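Local coordinates for CrataBL (Crataeva tapia, PDB 4IHZ), which inhibits trypsin and probably, more strongly, factor Xa, and probably acts as a lectin for glucose and N-acetylglucosamine, at residues R25-Q30 against L77-E82; L35-Q40 against V98-G103. All coordinates share one frame; numbering follows the deposited sequence.

In the fold
The two contacts lie on the same side of the chain's centre in a beta-trefoil, their centres about 13 Å apart, and their segments alternate along the sequence. Interaction 2 is the inner one, its centre about 7 Å from that of the chain; interaction 1, about 17 Å out, carries the glycan on Asn27 and borders the second subunit. Arg25 joins them, its NH1 lying 2.8 Å from Thr39 OG1, a probable hydrogen bond, with a second probable one to the carbonyl oxygen of Gln40. From the 77-82 loop, Trp78 packs through CZ2 at 3.6 Å from Thr101 OG1, and Glu82 CB approaches Gly102 CA.

Interaction 1 of 2, residues R25-Q30 against L77-E82; sequences RKNTSQ and LWFCPE. With NAG (2-acetamido-2-deoxy-beta-D-glucopyranose), chain C.
Ser29 and Phe79 bring the backbones to a CA-CA distance of 4.6 Å, and residues 27 to 30 run in nearly the same direction as 77 to 81, 13° apart. In this beta-trefoil the contact joins the loop that leaves helix 22-26 to the loop between strands 69-72 and 87-91, and the one hydrogen bond between them runs from Gln30 N to Phe79 O (2.9 Å), in the carbonyl plane. Phe79 fills the centre of the interface. The Asn27-Thr28 peptide covers one face of its ring, and Asn27 CA makes a CH-pi contact 3.8 Å from the ring centroid. Asn27, which leaves the helix with positive phi, holds CG anti to its own N (chi1 -160°); this carries the amide past the far end of the ring, where OD1 lies 3.2 Å from Phe79 CZ with the amide and ring planes 70° apart. Asn27 ND2 is covalently bonded to C1 of the N-acetylglucosamine, an N-linked glycan. The sugar's O5 stands at the edge of the Phe79 ring, near the ring plane, while its C6 rests 3.8 Å from Leu77 CD2, so the linked sugar lies beside two apolar side chains. The second subunit closes in here: its Asp76 bonds both the sugar and Ser29 OG, and its Trp78 packs on Trp78. Disulfide-bonded to Cys33, Cys80 adds a covalent tie just beyond the Phe79 carbonyl. Gln30 points CB toward the partner loop but bends at chi2, turning its amide back along its own chain. There NE2 donates to Thr28 O at 3.2 Å, arriving from above the carbonyl plane, and the same oxygen lies 3.2 Å from Phe79 CB.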
ATOM      1  N   ARG A  25      11.452  -9.125  -6.197  1.00 19.16           N
ATOM      2  CA  ARG A  25      12.568  -9.790  -6.892  1.00 21.37           C
ATOM      3  C   ARG A  25      13.752  -8.851  -6.955  1.00 23.91           C
ATOM      4  O   ARG A  25      14.901  -9.267  -6.746  1.00 26.04           O
ATOM      5  CB  ARG A  25      12.127 -10.208  -8.300  1.00 19.93           C
ATOM      6  CG  ARG A  25      11.005 -11.228  -8.210  1.00 19.07           C
ATOM      7  CD  ARG A  25      10.603 -11.688  -9.613  1.00 19.52           C
ATOM      8  NE  ARG A  25      11.640 -12.561 -10.157  1.00 20.28           N
ATOM      9  CZ  ARG A  25      11.399 -13.423 -11.141  1.00 18.70           C
ATOM     10  NH1 ARG A  25      10.199 -13.472 -11.654  1.00 20.41           N
ATOM     11  NH2 ARG A  25      12.372 -14.226 -11.579  1.00 21.18           N
ATOM     12  N   LYS A  26      13.449  -7.576  -7.175  1.00 25.44           N
ATOM     13  CA  LYS A  26      14.476  -6.534  -7.292  1.00 27.44           C
ATOM     14  C   LYS A  26      15.116  -6.268  -5.929  1.00 27.71           C
ATOM     15  O   LYS A  26      16.347  -6.098  -5.844  1.00 29.64           O
ATOM     16  CB  LYS A  26      13.885  -5.278  -7.936  1.00 28.03           C
ATOM     17  CG  LYS A  26      14.908  -4.118  -8.128  1.00 34.19           C
ATOM     18  CD  LYS A  26      15.823  -4.353  -9.317  1.00 41.15           C
ATOM     19  CE  LYS A  26      17.006  -3.381  -9.289  1.00 43.16           C
ATOM     20  NZ  LYS A  26      18.013  -3.713 -10.336  1.00 48.33           N
ATOM     21  N   ASN A  27      14.308  -6.289  -4.869  1.00 25.75           N
ATOM     22  CA  ASN A  27      14.771  -6.177  -3.470  1.00 26.14           C
ATOM     23  C   ASN A  27      15.479  -4.844  -3.179  1.00 27.03           C
ATOM     24  O   ASN A  27      16.371  -4.806  -2.327  1.00 27.86           O
ATOM     25  CB  ASN A  27      15.660  -7.390  -3.021  1.00 26.05           C
ATOM     26  CG  ASN A  27      15.745  -7.552  -1.491  1.00 26.55           C
ATOM     27  OD1 ASN A  27      14.755  -7.869  -0.847  1.00 28.84           O
ATOM     28  ND2 ASN A  27      16.957  -7.359  -0.906  1.00 30.07           N
ATOM     29  N   THR A  28      15.091  -3.778  -3.887  1.00 27.02           N
ATOM     30  CA  THR A  28      15.611  -2.419  -3.581  1.00 28.27           C
ATOM     31  C   THR A  28      14.468  -1.392  -3.557  1.00 27.01           C
ATOM     32  O   THR A  28      13.482  -1.554  -4.265  1.00 24.89           O
ATOM     33  CB  THR A  28      16.706  -1.968  -4.594  1.00 30.03           C
ATOM     34  OG1 THR A  28      16.126  -1.697  -5.865  1.00 31.90           O
ATOM     35  CG2 THR A  28      17.801  -3.027  -4.775  1.00 32.71           C
ATOM     36  N   SER A  29      14.609  -0.325  -2.761  1.00 26.11           N
ATOM     37  CA  SER A  29      13.567   0.715  -2.678  1.00 25.95           C
ATOM     38  C   SER A  29      13.287   1.351  -4.021  1.00 25.51           C
ATOM     39  O   SER A  29      14.209   1.707  -4.755  1.00 27.54           O
ATOM     40  CB  SER A  29      13.994   1.857  -1.730  1.00 27.02           C
ATOM     41  OG  SER A  29      14.469   1.320  -0.520  1.00 33.89           O
ATOM     42  N   GLN A  30      12.009   1.572  -4.289  1.00 24.17           N
ATOM     43  CA  GLN A  30      11.544   2.217  -5.499  1.00 24.73           C
ATOM     44  C   GLN A  30      10.812   3.513  -5.177  1.00 25.25           C
ATOM     45  O   GLN A  30      10.099   3.609  -4.170  1.00 25.12           O
ATOM     46  CB  GLN A  30      10.538   1.289  -6.194  1.00 24.75           C
ATOM     47  CG  GLN A  30      11.148  -0.057  -6.499  1.00 26.00           C
ATOM     48  CD  GLN A  30      12.236   0.058  -7.537  1.00 30.11           C
ATOM     49  OE1 GLN A  30      12.048   0.704  -8.572  1.00 34.06           O
ATOM     50  NE2 GLN A  30      13.388  -0.555  -7.268  1.00 33.16           N
ATOM     51  N   LEU A  77       8.793  -7.371   3.938  1.00 20.40           N
ATOM     52  CA  LEU A  77       9.555  -6.466   3.086  1.00 19.78           C
ATOM     53  C   LEU A  77       8.616  -5.947   1.995  1.00 18.23           C
ATOM     54  O   LEU A  77       7.743  -6.684   1.521  1.00 17.69           O
ATOM     55  CB  LEU A  77      10.719  -7.198   2.409  1.00 19.57           C
ATOM     56  CG  LEU A  77      11.866  -7.612   3.311  1.00 24.16           C
ATOM     57  CD1 LEU A  77      12.825  -8.443   2.442  1.00 26.09           C
ATOM     58  CD2 LEU A  77      12.500  -6.336   3.859  1.00 26.24           C
ATOM     59  N   TRP A  78       8.727  -4.652   1.700  1.00 17.75           N
ATOM     60  CA  TRP A  78       7.940  -4.102   0.572  1.00 16.56           C
ATOM     61  C   TRP A  78       8.668  -2.857   0.088  1.00 16.20           C
ATOM     62  O   TRP A  78       8.883  -1.925   0.848  1.00 17.14           O
ATOM     63  CB  TRP A  78       6.528  -3.728   1.057  1.00 15.88           C
ATOM     64  CG  TRP A  78       5.605  -3.577  -0.070  1.00 17.14           C
ATOM     65  CD1 TRP A  78       4.976  -2.440  -0.495  1.00 17.53           C
ATOM     66  CD2 TRP A  78       5.197  -4.617  -0.945  1.00 16.56           C
ATOM     67  NE1 TRP A  78       4.206  -2.711  -1.599  1.00 16.99           N
ATOM     68  CE2 TRP A  78       4.304  -4.046  -1.900  1.00 15.75           C
ATOM     69  CE3 TRP A  78       5.471  -5.988  -1.005  1.00 15.84           C
ATOM     70  CZ2 TRP A  78       3.702  -4.802  -2.928  1.00 16.69           C
ATOM     71  CZ3 TRP A  78       4.865  -6.742  -2.041  1.00 15.44           C
ATOM     72  CH2 TRP A  78       3.975  -6.144  -2.965  1.00 16.13           C
ATOM     73  N   PHE A  79       8.981  -2.830  -1.200  1.00 16.52           N
ATOM     74  CA  PHE A  79       9.870  -1.802  -1.721  1.00 19.23           C
ATOM     75  C   PHE A  79       9.134  -0.736  -2.506  1.00 19.53           C
ATOM     76  O   PHE A  79       9.770   0.172  -3.056  1.00 22.73           O
ATOM     77  CB  PHE A  79      10.933  -2.451  -2.589  1.00 18.77           C
ATOM     78  CG  PHE A  79      11.825  -3.365  -1.797  1.00 19.40           C
ATOM     79  CD1 PHE A  79      12.865  -2.823  -1.006  1.00 21.75           C
ATOM     80  CD2 PHE A  79      11.579  -4.750  -1.751  1.00 20.75           C
ATOM     81  CE1 PHE A  79      13.690  -3.650  -0.234  1.00 22.30           C
ATOM     82  CE2 PHE A  79      12.406  -5.586  -0.949  1.00 23.73           C
ATOM     83  CZ  PHE A  79      13.469  -5.029  -0.203  1.00 22.89           C
ATOM     84  N   CYS A  80       7.813  -0.821  -2.512  1.00 18.37           N
ATOM     85  CA  CYS A  80       6.979   0.150  -3.237  1.00 20.23           C
ATOM     86  C   CYS A  80       6.270   1.019  -2.222  1.00 18.22           C
ATOM     87  O   CYS A  80       5.969   0.582  -1.117  1.00 18.38           O
ATOM     88  CB  CYS A  80       5.901  -0.596  -4.063  1.00 19.69           C
ATOM     89  SG  CYS A  80       6.618  -1.550  -5.410  1.00 25.83           S
ATOM     90  N   PRO A  81       5.943   2.260  -2.599  1.00 17.64           N
ATOM     91  CA  PRO A  81       5.083   3.040  -1.721  1.00 17.70           C
ATOM     92  C   PRO A  81       3.639   2.571  -1.747  1.00 16.59           C
ATOM     93  O   PRO A  81       2.925   2.771  -0.777  1.00 17.98           O
ATOM     94  CB  PRO A  81       5.135   4.462  -2.306  1.00 18.29           C
ATOM     95  CG  PRO A  81       6.120   4.446  -3.412  1.00 21.96           C
ATOM     96  CD  PRO A  81       6.500   3.035  -3.729  1.00 19.13           C
ATOM     97  N   GLU A  82       3.232   1.948  -2.847  1.00 15.90           N
ATOM     98  CA  GLU A  82       1.846   1.502  -3.008  1.00 15.45           C
ATOM     99  C   GLU A  82       1.563   0.183  -2.245  1.00 14.72           C
ATOM    100  O   GLU A  82       2.494  -0.440  -1.696  1.00 15.44           O
ATOM    101  CB  GLU A  82       1.549   1.283  -4.495  1.00 16.30           C
ATOM    102  CG  GLU A  82       1.772   2.532  -5.370  1.00 19.26           C
ATOM    103  CD  GLU A  82       3.200   2.662  -5.932  1.00 22.96           C
ATOM    104  OE1 GLU A  82       4.120   1.987  -5.446  1.00 21.08           O
ATOM    105  OE2 GLU A  82       3.391   3.477  -6.857  1.00 24.56           O
TER
HETATM  106  C1  NAG C   1      17.115  -7.446   0.535  1.00 32.41           C
HETATM  107  C2  NAG C   1      18.496  -7.840   1.140  1.00 35.68           C
HETATM  108  C3  NAG C   1      18.507  -7.826   2.682  1.00 37.49           C
HETATM  109  C4  NAG C   1      17.946  -6.505   3.189  1.00 34.48           C
HETATM  110  C5  NAG C   1      16.567  -6.256   2.535  1.00 30.57           C
HETATM  111  C6  NAG C   1      15.963  -4.932   2.991  1.00 31.39           C
HETATM  112  C7  NAG C   1      19.786  -9.419  -0.190  1.00 44.71           C
HETATM  113  C8  NAG C   1      19.948 -10.856  -0.609  1.00 46.37           C
HETATM  114  N2  NAG C   1      18.787  -9.170   0.652  1.00 40.76           N
HETATM  115  O3  NAG C   1      19.834  -7.997   3.193  1.00 42.77           O
HETATM  116  O4  NAG C   1      17.828  -6.497   4.610  1.00 35.47           O
HETATM  117  O5  NAG C   1      16.691  -6.213   1.117  1.00 28.28           O
HETATM  118  O6  NAG C   1      16.771  -3.908   2.459  1.00 30.21           O
HETATM  119  O7  NAG C   1      20.556  -8.547  -0.607  1.00 47.04           O

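Interaction 2 of 2, residues L35-Q40 against V98-G103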
ATOM      1  N   LEU A  35       3.515  -0.223 -12.099  1.00 20.15           N
ATOM      2  CA  LEU A  35       3.082  -1.497 -12.696  1.00 20.44           C
ATOM      3  C   LEU A  35       3.856  -2.661 -12.114  1.00 19.69           C
ATOM      4  O   LEU A  35       4.719  -3.241 -12.767  1.00 21.84           O
ATOM      5  CB  LEU A  35       3.232  -1.439 -14.221  1.00 21.14           C
ATOM      6  CG  LEU A  35       2.347  -2.484 -14.907  1.00 22.21           C
ATOM      7  CD1 LEU A  35       0.981  -1.888 -15.180  1.00 24.36           C
ATOM      8  CD2 LEU A  35       3.009  -2.905 -16.215  1.00 26.70           C
ATOM      9  N   ASP A  36       3.508  -3.007 -10.883  1.00 18.33           N
ATOM     10  CA  ASP A  36       4.261  -4.018 -10.156  1.00 16.43           C
ATOM     11  C   ASP A  36       3.625  -5.371 -10.473  1.00 15.81           C
ATOM     12  O   ASP A  36       2.671  -5.789  -9.827  1.00 16.23           O
ATOM     13  CB  ASP A  36       4.214  -3.714  -8.657  1.00 16.56           C
ATOM     14  CG  ASP A  36       5.142  -4.613  -7.844  1.00 17.87           C
ATOM     15  OD1 ASP A  36       6.298  -4.848  -8.277  1.00 19.45           O
ATOM     16  OD2 ASP A  36       4.713  -5.097  -6.751  1.00 17.02           O
ATOM     17  N   LEU A  37       4.171  -6.025 -11.493  1.00 16.48           N
ATOM     18  CA  LEU A  37       3.632  -7.287 -11.994  1.00 15.83           C
ATOM     19  C   LEU A  37       3.819  -8.414 -11.008  1.00 16.44           C
ATOM     20  O   LEU A  37       4.659  -8.331 -10.105  1.00 15.95           O
ATOM     21  CB  LEU A  37       4.355  -7.656 -13.304  1.00 16.53           C
ATOM     22  CG  LEU A  37       4.206  -6.648 -14.424  1.00 19.31           C
ATOM     23  CD1 LEU A  37       5.193  -7.112 -15.484  1.00 22.00           C
ATOM     24  CD2 LEU A  37       2.774  -6.593 -14.976  1.00 21.45           C
ATOM     25  N   ILE A  38       3.067  -9.499 -11.211  1.00 15.46           N
ATOM     26  CA  ILE A  38       3.277 -10.707 -10.419  1.00 16.21           C
ATOM     27  C   ILE A  38       3.951 -11.672 -11.393  1.00 16.39           C
ATOM     28  O   ILE A  38       3.321 -12.110 -12.377  1.00 16.86           O
ATOM     29  CB  ILE A  38       1.916 -11.317  -9.961  1.00 15.30           C
ATOM     30  CG1 ILE A  38       1.112 -10.338  -9.083  1.00 17.88           C
ATOM     31  CG2 ILE A  38       2.141 -12.666  -9.229  1.00 17.42           C
ATOM     32  CD1 ILE A  38       1.842  -9.905  -7.838  1.00 18.47           C
ATOM     33  N   THR A  39       5.218 -11.987 -11.150  1.00 15.94           N
ATOM     34  CA  THR A  39       5.995 -12.755 -12.118  1.00 16.69           C
ATOM     35  C   THR A  39       6.401 -14.112 -11.575  1.00 16.22           C
ATOM     36  O   THR A  39       6.494 -14.313 -10.357  1.00 16.52           O
ATOM     37  CB  THR A  39       7.248 -12.010 -12.619  1.00 18.75           C
ATOM     38  OG1 THR A  39       8.046 -11.642 -11.494  1.00 18.67           O
ATOM     39  CG2 THR A  39       6.815 -10.740 -13.416  1.00 21.65           C
ATOM     40  N   GLN A  40       6.681 -15.035 -12.472  1.00 16.98           N
ATOM     41  CA  GLN A  40       6.966 -16.387 -12.104  1.00 17.12           C
ATOM     42  C   GLN A  40       8.450 -16.604 -11.830  1.00 17.84           C
ATOM     43  O   GLN A  40       9.312 -16.131 -12.574  1.00 19.28           O
ATOM     44  CB  GLN A  40       6.480 -17.319 -13.227  1.00 18.06           C
ATOM     45  CG  GLN A  40       6.463 -18.782 -12.787  1.00 18.31           C
ATOM     46  CD  GLN A  40       5.861 -19.677 -13.813  1.00 20.56           C
ATOM     47  OE1 GLN A  40       6.017 -19.460 -15.033  1.00 21.75           O
ATOM     48  NE2 GLN A  40       5.185 -20.716 -13.351  1.00 19.21           N
ATOM     49  N   VAL A  98      -2.991  -6.519 -17.117  1.00 18.47           N
ATOM     50  CA  VAL A  98      -2.023  -7.284 -16.305  1.00 17.03           C
ATOM     51  C   VAL A  98      -2.442  -7.249 -14.851  1.00 17.52           C
ATOM     52  O   VAL A  98      -3.074  -6.289 -14.399  1.00 17.63           O
ATOM     53  CB  VAL A  98      -0.561  -6.743 -16.453  1.00 16.63           C
ATOM     54  CG1 VAL A  98      -0.098  -6.859 -17.889  1.00 19.36           C
ATOM     55  CG2 VAL A  98      -0.440  -5.265 -16.038  1.00 17.78           C
ATOM     56  N   VAL A  99      -2.122  -8.321 -14.149  1.00 14.73           N
ATOM     57  CA  VAL A  99      -2.263  -8.304 -12.656  1.00 15.79           C
ATOM     58  C   VAL A  99      -1.143  -7.466 -12.101  1.00 15.59           C
ATOM     59  O   VAL A  99       0.002  -7.615 -12.509  1.00 17.48           O
ATOM     60  CB  VAL A  99      -2.228  -9.724 -12.094  1.00 15.72           C
ATOM     61  CG1 VAL A  99      -2.356  -9.685 -10.553  1.00 16.53           C
ATOM     62  CG2 VAL A  99      -3.389 -10.570 -12.629  1.00 17.10           C
ATOM     63  N   THR A 100      -1.450  -6.615 -11.115  1.00 15.49           N
ATOM     64  CA  THR A 100      -0.372  -5.879 -10.402  1.00 15.03           C
ATOM     65  C   THR A 100      -0.694  -5.815  -8.941  1.00 14.97           C
ATOM     66  O   THR A 100      -1.814  -6.122  -8.530  1.00 16.37           O
ATOM     67  CB  THR A 100      -0.191  -4.441 -10.877  1.00 15.67           C
ATOM     68  OG1 THR A 100      -1.330  -3.667 -10.448  1.00 17.73           O
ATOM     69  CG2 THR A 100      -0.085  -4.374 -12.421  1.00 17.47           C
ATOM     70  N   THR A 101       0.287  -5.353  -8.174  1.00 15.68           N
ATOM     71  CA  THR A 101      -0.043  -4.979  -6.817  1.00 14.72           C
ATOM     72  C   THR A 101      -0.445  -3.486  -6.819  1.00 16.66           C
ATOM     73  O   THR A 101      -0.626  -2.886  -7.867  1.00 16.76           O
ATOM     74  CB  THR A 101       1.132  -5.218  -5.837  1.00 15.41           C
ATOM     75  OG1 THR A 101       2.209  -4.363  -6.209  1.00 16.15           O
ATOM     76  CG2 THR A 101       1.629  -6.725  -5.883  1.00 15.84           C
ATOM     77  N   GLY A 102      -0.610  -2.885  -5.646  1.00 14.74           N
ATOM     78  CA  GLY A 102      -0.864  -1.465  -5.592  1.00 16.73           C
ATOM     79  C   GLY A 102      -2.351  -1.129  -5.631  1.00 16.63           C
ATOM     80  O   GLY A 102      -2.717   0.053  -5.795  1.00 19.91           O
ATOM     81  N   GLY A 103      -3.197  -2.135  -5.448  1.00 17.18           N
ATOM     82  CA  GLY A 103      -4.643  -1.950  -5.379  1.00 19.14           C
ATOM     83  C   GLY A 103      -5.145  -1.402  -4.054  1.00 19.81           C
ATOM     84  O   GLY A 103      -4.383  -0.996  -3.176  1.00 19.12           O
TER
HETATM   85  O   HOH W   1       1.196  -1.582  -9.617  1.00 20.18           O
HETATM   86  O   HOH W   2       1.349  -9.565 -13.522  1.00 19.11           O
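Asp36 and Thr101 make both direct hydrogen bonds of this contact, one through the backbone and one through the side chains. Thr101 N donates to Asp36 O (2.9 Å) in the carbonyl plane, and Thr100 CA adds a CA-H...O contact to the same oxygen at 3.1 Å. Thr101 OG1 gives its proton to Asp36 OD2 at 2.7 Å, meeting the anti lone pair; Asp36 OD1 accepts from Asn23 N, so the buried carboxylate is gripped at both oxygens and its rotation should be fixed.

Water extends the pairing. One molecule accepts from Asp36 N and donates to Thr101 O; a second accepts from Ile38 N and lies 2.6 Å from Val99 O, one of several acceptors within its reach. Both waters bridge the two segments, whose touching parts run 90° apart.

Apolar contacts flank this polar line. Val98 CG2, lodged between its own N and carbonyl carbon, meets Leu37 CD2 at 3.6 Å and Leu35 CD1 at 3.8 Å, with Thr100 CG2 also touching the latter. Ile38 reaches two neighbours: CG1 packs on Val99 CG1, and CD1 touches Thr101 CG2 (3.7 Å), the latter two side chains crossing at about a right angle.

The approach to strand 38-40, which pairs with 19-21, thus packs on residues 98-101 in the buried interior of the beta-trefoil, the fold of the plant (leguminous) Kunitz-type inhibitors, this protein's probable family.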